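Local structure of putative fimbrium subunit Fim1C (Bacteroides uniformis, 4K4K) at residues D36-D49 with P78-Y92. The protein probably forms part of the tip of a fimbrium, a filamentous surface appendage that mediates cell adhesion and biofilm formation. Numbering follows the deposited sequence.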
loop_
_atom_site.group_PDB
_atom_site.type_symbol
_atom_site.label_atom_id
_atom_site.label_comp_id
_atom_site.label_asym_id
_atom_site.label_seq_id
_atom_site.Cartn_x
_atom_site.Cartn_y
_atom_site.Cartn_z
ATOM N N ASP A 36 1.729 -0.964 14.492
ATOM C CA ASP A 36 1.681 -0.211 13.221
ATOM C C ASP A 36 1.807 1.277 13.527
ATOM O O ASP A 36 1.148 1.767 14.449
ATOM C CB ASP A 36 0.384 -0.476 12.442
ATOM C CG ASP A 36 0.420 -1.612 11.414
ATOM O OD1 ASP A 36 1.518 -2.162 11.166
ATOM O OD2 ASP A 36 -0.647 -1.922 10.835
ATOM N N ALA A 37 2.683 1.969 12.794
ATOM C CA ALA A 37 2.968 3.375 13.070
ATOM C C ALA A 37 2.706 4.265 11.856
ATOM O O ALA A 37 2.928 3.869 10.699
ATOM C CB ALA A 37 4.411 3.528 13.540
ATOM N N ILE A 38 2.180 5.460 12.131
ATOM C CA ILE A 38 1.903 6.479 11.111
ATOM C C ILE A 38 2.670 7.748 11.484
ATOM O O ILE A 38 3.022 7.929 12.652
ATOM C CB ILE A 38 0.378 6.754 10.943
ATOM C CG1 ILE A 38 -0.243 7.329 12.249
ATOM C CG2 ILE A 38 -0.344 5.446 10.523
ATOM C CD1 ILE A 38 -1.676 7.862 12.103
ATOM N N GLY A 39 2.896 8.603 10.501
ATOM C CA GLY A 39 3.508 9.910 10.720
ATOM C C GLY A 39 2.418 10.951 10.534
ATOM O O GLY A 39 1.711 10.914 9.529
ATOM N N ILE A 40 2.237 11.852 11.496
ATOM C CA ILE A 40 1.206 12.904 11.411
ATOM C C ILE A 40 1.868 14.247 11.357
ATOM O O ILE A 40 2.864 14.492 12.076
ATOM C CB ILE A 40 0.216 12.832 12.624
ATOM C CG1 ILE A 40 -0.395 11.398 12.779
ATOM C CG2 ILE A 40 -0.896 13.913 12.529
ATOM C CD1 ILE A 40 -1.448 11.223 13.938
ATOM N N TYR A 41 1.254 15.151 10.582
ATOM C CA TYR A 41 1.633 16.567 10.527
ATOM C C TYR A 41 0.438 17.410 10.866
ATOM O O TYR A 41 -0.664 17.159 10.343
ATOM C CB TYR A 41 2.109 16.989 9.124
ATOM C CG TYR A 41 3.403 16.360 8.664
ATOM C CD1 TYR A 41 3.461 15.007 8.333
ATOM C CD2 TYR A 41 4.528 17.143 8.414
ATOM C CE1 TYR A 41 4.648 14.421 7.883
ATOM C CE2 TYR A 41 5.710 16.579 7.920
ATOM C CZ TYR A 41 5.764 15.216 7.651
ATOM O OH TYR A 41 6.925 14.673 7.171
HETATM N N MSE A 42 0.666 18.436 11.692
HETATM C CA MSE A 42 -0.335 19.475 11.938
HETATM C C MSE A 42 0.118 20.677 11.116
HETATM O O MSE A 42 1.259 21.114 11.262
HETATM C CB MSE A 42 -0.465 19.823 13.429
HETATM C CG MSE A 42 -1.421 20.978 13.656
HETATM SE SE MSE A 42 -1.818 21.193 15.578
HETATM C CE MSE A 42 -0.194 21.899 16.106
ATOM N N LEU A 43 -0.754 21.192 10.259
ATOM C CA LEU A 43 -0.418 22.251 9.307
ATOM C C LEU A 43 -1.162 23.533 9.558
ATOM O O LEU A 43 -2.356 23.512 9.859
ATOM C CB LEU A 43 -0.714 21.814 7.859
ATOM C CG LEU A 43 -0.104 20.476 7.401
ATOM C CD1 LEU A 43 -0.627 20.095 6.008
ATOM C CD2 LEU A 43 1.458 20.560 7.400
ATOM N N ASN A 44 -0.474 24.648 9.323
ATOM C CA ASN A 44 -1.059 25.984 9.318
ATOM C C ASN A 44 -0.861 26.429 7.879
ATOM O O ASN A 44 0.227 26.877 7.526
ATOM C CB ASN A 44 -0.398 26.896 10.332
ATOM C CG ASN A 44 -1.181 28.179 10.529
ATOM O OD1 ASN A 44 -2.285 28.343 10.002
ATOM N ND2 ASN A 44 -0.668 29.083 11.340
ATOM N N GLY A 45 -1.864 26.194 7.033
ATOM C CA GLY A 45 -1.741 26.381 5.596
ATOM C C GLY A 45 -0.727 25.342 5.128
ATOM O O GLY A 45 -0.878 24.152 5.409
ATOM N N ASP A 46 0.361 25.778 4.480
ATOM C CA ASP A 46 1.386 24.817 4.026
ATOM C C ASP A 46 2.469 24.591 5.062
ATOM O O ASP A 46 3.301 23.686 4.892
ATOM C CB ASP A 46 2.052 25.325 2.742
ATOM C CG ASP A 46 1.087 25.499 1.620
ATOM O OD1 ASP A 46 0.589 24.478 1.117
ATOM O OD2 ASP A 46 0.746 26.663 1.308
ATOM N N ALA A 47 2.495 25.419 6.097
ATOM C CA ALA A 47 3.579 25.352 7.068
ATOM C C ALA A 47 3.342 24.291 8.113
ATOM O O ALA A 47 2.217 24.126 8.595
ATOM C CB ALA A 47 3.786 26.704 7.735
ATOM N N THR A 48 4.407 23.577 8.473
ATOM C CA THR A 48 4.300 22.593 9.541
ATOM C C THR A 48 4.339 23.322 10.888
ATOM O O THR A 48 5.230 24.157 11.116
ATOM C CB THR A 48 5.415 21.547 9.422
ATOM O OG1 THR A 48 5.262 20.845 8.184
ATOM C CG2 THR A 48 5.379 20.561 10.563
ATOM N N ASP A 49 3.355 23.050 11.750
ATOM C CA ASP A 49 3.291 23.684 13.060
ATOM C C ASP A 49 4.057 22.807 14.018
ATOM O O ASP A 49 3.623 21.668 14.272
ATOM C CB ASP A 49 1.831 23.902 13.482
ATOM C CG ASP A 49 1.642 24.753 14.740
ATOM O OD1 ASP A 49 2.566 24.790 15.587
ATOM O OD2 ASP A 49 0.554 25.314 14.907
ATOM N N PRO A 78 -3.388 24.546 19.046
ATOM C CA PRO A 78 -3.061 25.923 19.508
ATOM C C PRO A 78 -3.987 26.352 20.656
ATOM O O PRO A 78 -5.221 26.201 20.582
ATOM C CB PRO A 78 -3.297 26.786 18.263
ATOM C CG PRO A 78 -3.148 25.836 17.100
ATOM C CD PRO A 78 -3.694 24.520 17.598
ATOM N N VAL A 79 -3.387 26.895 21.723
ATOM C CA VAL A 79 -4.146 27.338 22.884
ATOM C C VAL A 79 -5.131 28.493 22.523
ATOM O O VAL A 79 -6.179 28.593 23.159
ATOM C CB VAL A 79 -3.236 27.716 24.085
ATOM C CG1 VAL A 79 -2.399 28.970 23.793
ATOM C CG2 VAL A 79 -4.070 27.901 25.341
ATOM N N ASP A 80 -4.825 29.292 21.483
ATOM C CA ASP A 80 -5.704 30.394 21.057
ATOM C C ASP A 80 -7.009 29.903 20.373
ATOM O O ASP A 80 -7.818 30.741 19.943
ATOM C CB ASP A 80 -4.941 31.384 20.156
ATOM C CG ASP A 80 -4.481 30.882 18.800
ATOM O OD1 ASP A 80 -4.789 29.723 18.455
ATOM O OD2 ASP A 80 -3.823 31.661 18.071
ATOM N N ALA A 81 -7.214 28.559 20.262
ATOM C CA ALA A 81 -8.384 27.932 19.653
ATOM C C ALA A 81 -8.468 28.227 18.136
ATOM O O ALA A 81 -9.520 28.052 17.540
ATOM C CB ALA A 81 -9.677 28.346 20.372
ATOM N N SER A 82 -7.341 28.596 17.503
ATOM C CA SER A 82 -7.298 28.765 16.049
ATOM C C SER A 82 -7.256 27.360 15.397
ATOM O O SER A 82 -6.871 26.369 16.052
ATOM C CB SER A 82 -6.137 29.641 15.606
ATOM O OG SER A 82 -4.921 28.987 15.916
ATOM N N GLN A 83 -7.652 27.287 14.117
ATOM C CA GLN A 83 -7.744 25.994 13.452
ATOM C C GLN A 83 -6.446 25.585 12.732
ATOM O O GLN A 83 -5.602 26.417 12.359
ATOM C CB GLN A 83 -8.940 25.955 12.472
ATOM C CG GLN A 83 -10.325 26.125 13.147
ATOM C CD GLN A 83 -10.619 27.560 13.537
ATOM O OE1 GLN A 83 -10.376 28.492 12.762
ATOM N NE2 GLN A 83 -11.119 27.780 14.760
ATOM N N ARG A 84 -6.312 24.278 12.526
ATOM C CA ARG A 84 -5.187 23.652 11.856
ATOM C C ARG A 84 -5.698 22.515 11.006
ATOM O O ARG A 84 -6.804 21.999 11.256
ATOM C CB ARG A 84 -4.133 23.126 12.870
ATOM C CG ARG A 84 -3.392 24.195 13.681
ATOM C CD ARG A 84 -2.500 25.092 12.807
ATOM N NE ARG A 84 -1.742 26.036 13.636
ATOM C CZ ARG A 84 -2.209 27.207 14.041
ATOM N NH1 ARG A 84 -3.442 27.584 13.723
ATOM N NH2 ARG A 84 -1.481 27.978 14.836
ATOM N N ASP A 85 -4.887 22.090 10.024
ATOM C CA ASP A 85 -5.217 20.940 9.179
ATOM C C ASP A 85 -4.301 19.801 9.520
ATOM O O ASP A 85 -3.243 20.023 10.112
ATOM C CB ASP A 85 -5.077 21.307 7.698
ATOM C CG ASP A 85 -5.808 22.583 7.338
ATOM O OD1 ASP A 85 -6.891 22.837 7.920
ATOM O OD2 ASP A 85 -5.300 23.324 6.480
ATOM N N PHE A 86 -4.693 18.577 9.163
ATOM C CA PHE A 86 -3.924 17.395 9.521
ATOM C C PHE A 86 -3.777 16.497 8.346
ATOM O O PHE A 86 -4.749 16.283 7.616
ATOM C CB PHE A 86 -4.637 16.618 10.684
ATOM C CG PHE A 86 -4.576 17.383 11.987
ATOM C CD1 PHE A 86 -5.505 18.383 12.271
ATOM C CD2 PHE A 86 -3.539 17.164 12.889
ATOM C CE1 PHE A 86 -5.413 19.136 13.447
ATOM C CE2 PHE A 86 -3.437 17.917 14.060
ATOM C CZ PHE A 86 -4.375 18.894 14.340
ATOM N N VAL A 87 -2.587 15.926 8.195
ATOM C CA VAL A 87 -2.304 14.920 7.172
ATOM C C VAL A 87 -1.511 13.805 7.843
ATOM O O VAL A 87 -0.881 14.037 8.877
ATOM C CB VAL A 87 -1.569 15.466 5.909
ATOM C CG1 VAL A 87 -2.418 16.490 5.169
ATOM C CG2 VAL A 87 -0.189 16.045 6.265
ATOM N N ALA A 88 -1.509 12.609 7.237
ATOM C CA ALA A 88 -0.758 11.470 7.773
ATOM C C ALA A 88 -0.387 10.524 6.672
ATOM O O ALA A 88 -0.978 10.550 5.589
ATOM C CB ALA A 88 -1.576 10.730 8.849
ATOM N N TYR A 89 0.571 9.642 6.965
ATOM C CA TYR A 89 0.968 8.617 6.012
ATOM C C TYR A 89 1.367 7.362 6.775
ATOM O O TYR A 89 1.666 7.402 7.971
ATOM C CB TYR A 89 2.129 9.095 5.075
ATOM C CG TYR A 89 3.451 9.150 5.814
ATOM C CD1 TYR A 89 3.745 10.206 6.676
ATOM C CD2 TYR A 89 4.364 8.089 5.742
ATOM C CE1 TYR A 89 4.927 10.220 7.423
ATOM C CE2 TYR A 89 5.536 8.086 6.501
ATOM C CZ TYR A 89 5.797 9.135 7.366
ATOM O OH TYR A 89 6.959 9.126 8.106
ATOM N N TYR A 90 1.380 6.248 6.060
ATOM C CA TYR A 90 1.785 4.941 6.572
ATOM C C TYR A 90 2.663 4.295 5.496
ATOM O O TYR A 90 2.322 4.420 4.326
ATOM C CB TYR A 90 0.510 4.079 6.845
ATOM C CG TYR A 90 0.823 2.621 7.102
ATOM C CD1 TYR A 90 1.142 2.171 8.384
ATOM C CD2 TYR A 90 0.930 1.710 6.044
ATOM C CE1 TYR A 90 1.541 0.846 8.613
ATOM C CE2 TYR A 90 1.271 0.369 6.271
ATOM C CZ TYR A 90 1.574 -0.055 7.559
ATOM O OH TYR A 90 1.952 -1.353 7.797
ATOM N N PRO A 91 3.712 3.530 5.836
ATOM C CA PRO A 91 4.247 3.292 7.189
ATOM C C PRO A 91 5.220 4.372 7.597
ATOM O O PRO A 91 6.027 4.859 6.783
ATOM C CB PRO A 91 4.925 1.921 7.050
ATOM C CG PRO A 91 5.458 1.948 5.623
ATOM C CD PRO A 91 4.473 2.783 4.810
ATOM N N TYR A 92 5.133 4.774 8.860
ATOM C CA TYR A 92 6.021 5.788 9.420
ATOM C C TYR A 92 7.492 5.478 9.138
ATOM O O TYR A 92 7.915 4.316 9.230
ATOM C CB TYR A 92 5.811 5.837 10.945
ATOM C CG TYR A 92 6.819 6.690 11.676
ATOM C CD1 TYR A 92 6.682 8.076 11.731
ATOM C CD2 TYR A 92 7.935 6.114 12.292
ATOM C CE1 TYR A 92 7.599 8.867 12.424
ATOM C CE2 TYR A 92 8.868 6.896 12.964
ATOM C CZ TYR A 92 8.691 8.269 13.041
ATOM O OH TYR A 92 9.604 9.033 13.726
HETATM O O HOH W 1 -4.859 26.880 9.726
HETATM O O HOH W 2 -3.174 22.662 5.098
HETATM O O HOH W 3 -4.562 25.717 7.519
#
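Arg-84 reaches across to Asp-49, its NE lying 2.7 Å from Asp-49 OD2 in a salt bridge that uses the anti lone pair, with the carboxylate nearly coplanar with the guanidinium. A bend at chi2 (-66°) turns the arginine chain along the neighbouring strand, where the Asn-44 amide stacks on one guanidinium face, the planes 6° apart, and Pro-78 CG sits on the opposite face. Flat, polar and long, arginine suits this sandwich; its NH1 also donates to Gln-83 O at 2.8 Å, fixing the group's rotation. Next along, Met-42, a selenomethionine, lies beside Phe-86 pointing the same way, Met-42 CB 3.6 Å from Phe-86 CE2 and its SE in an oblique Met-aromatic contact with that ring. These two share a face with Ile-40 and Ala-88, whose apolar side chains pack on Phe-135 and Phe-137 of strand 132-150, in the beta-sandwich core expected of a transthyretin-like fimbrillin domain. The side chains stand on an antiparallel ladder of strands 37-44 and 84-90, its hydrogen-bonded pairs being Gly-39 with Tyr-89, Tyr-41 with Val-87 and Leu-43 with Asp-85. Glycine fits at 39 because the Tyr-89 ring folds over its backbone, CE1 3.6 Å from Gly-39 CA, brought there by a first torsion that sets CG between the backbone N and the carbonyl carbon (chi1 73°); Asn-53 and Arg-93 hold the hydroxyl. Beyond the cis-Pro-91 bend, Tyr-92 N still donates to Ala-37 O at 3.0 Å.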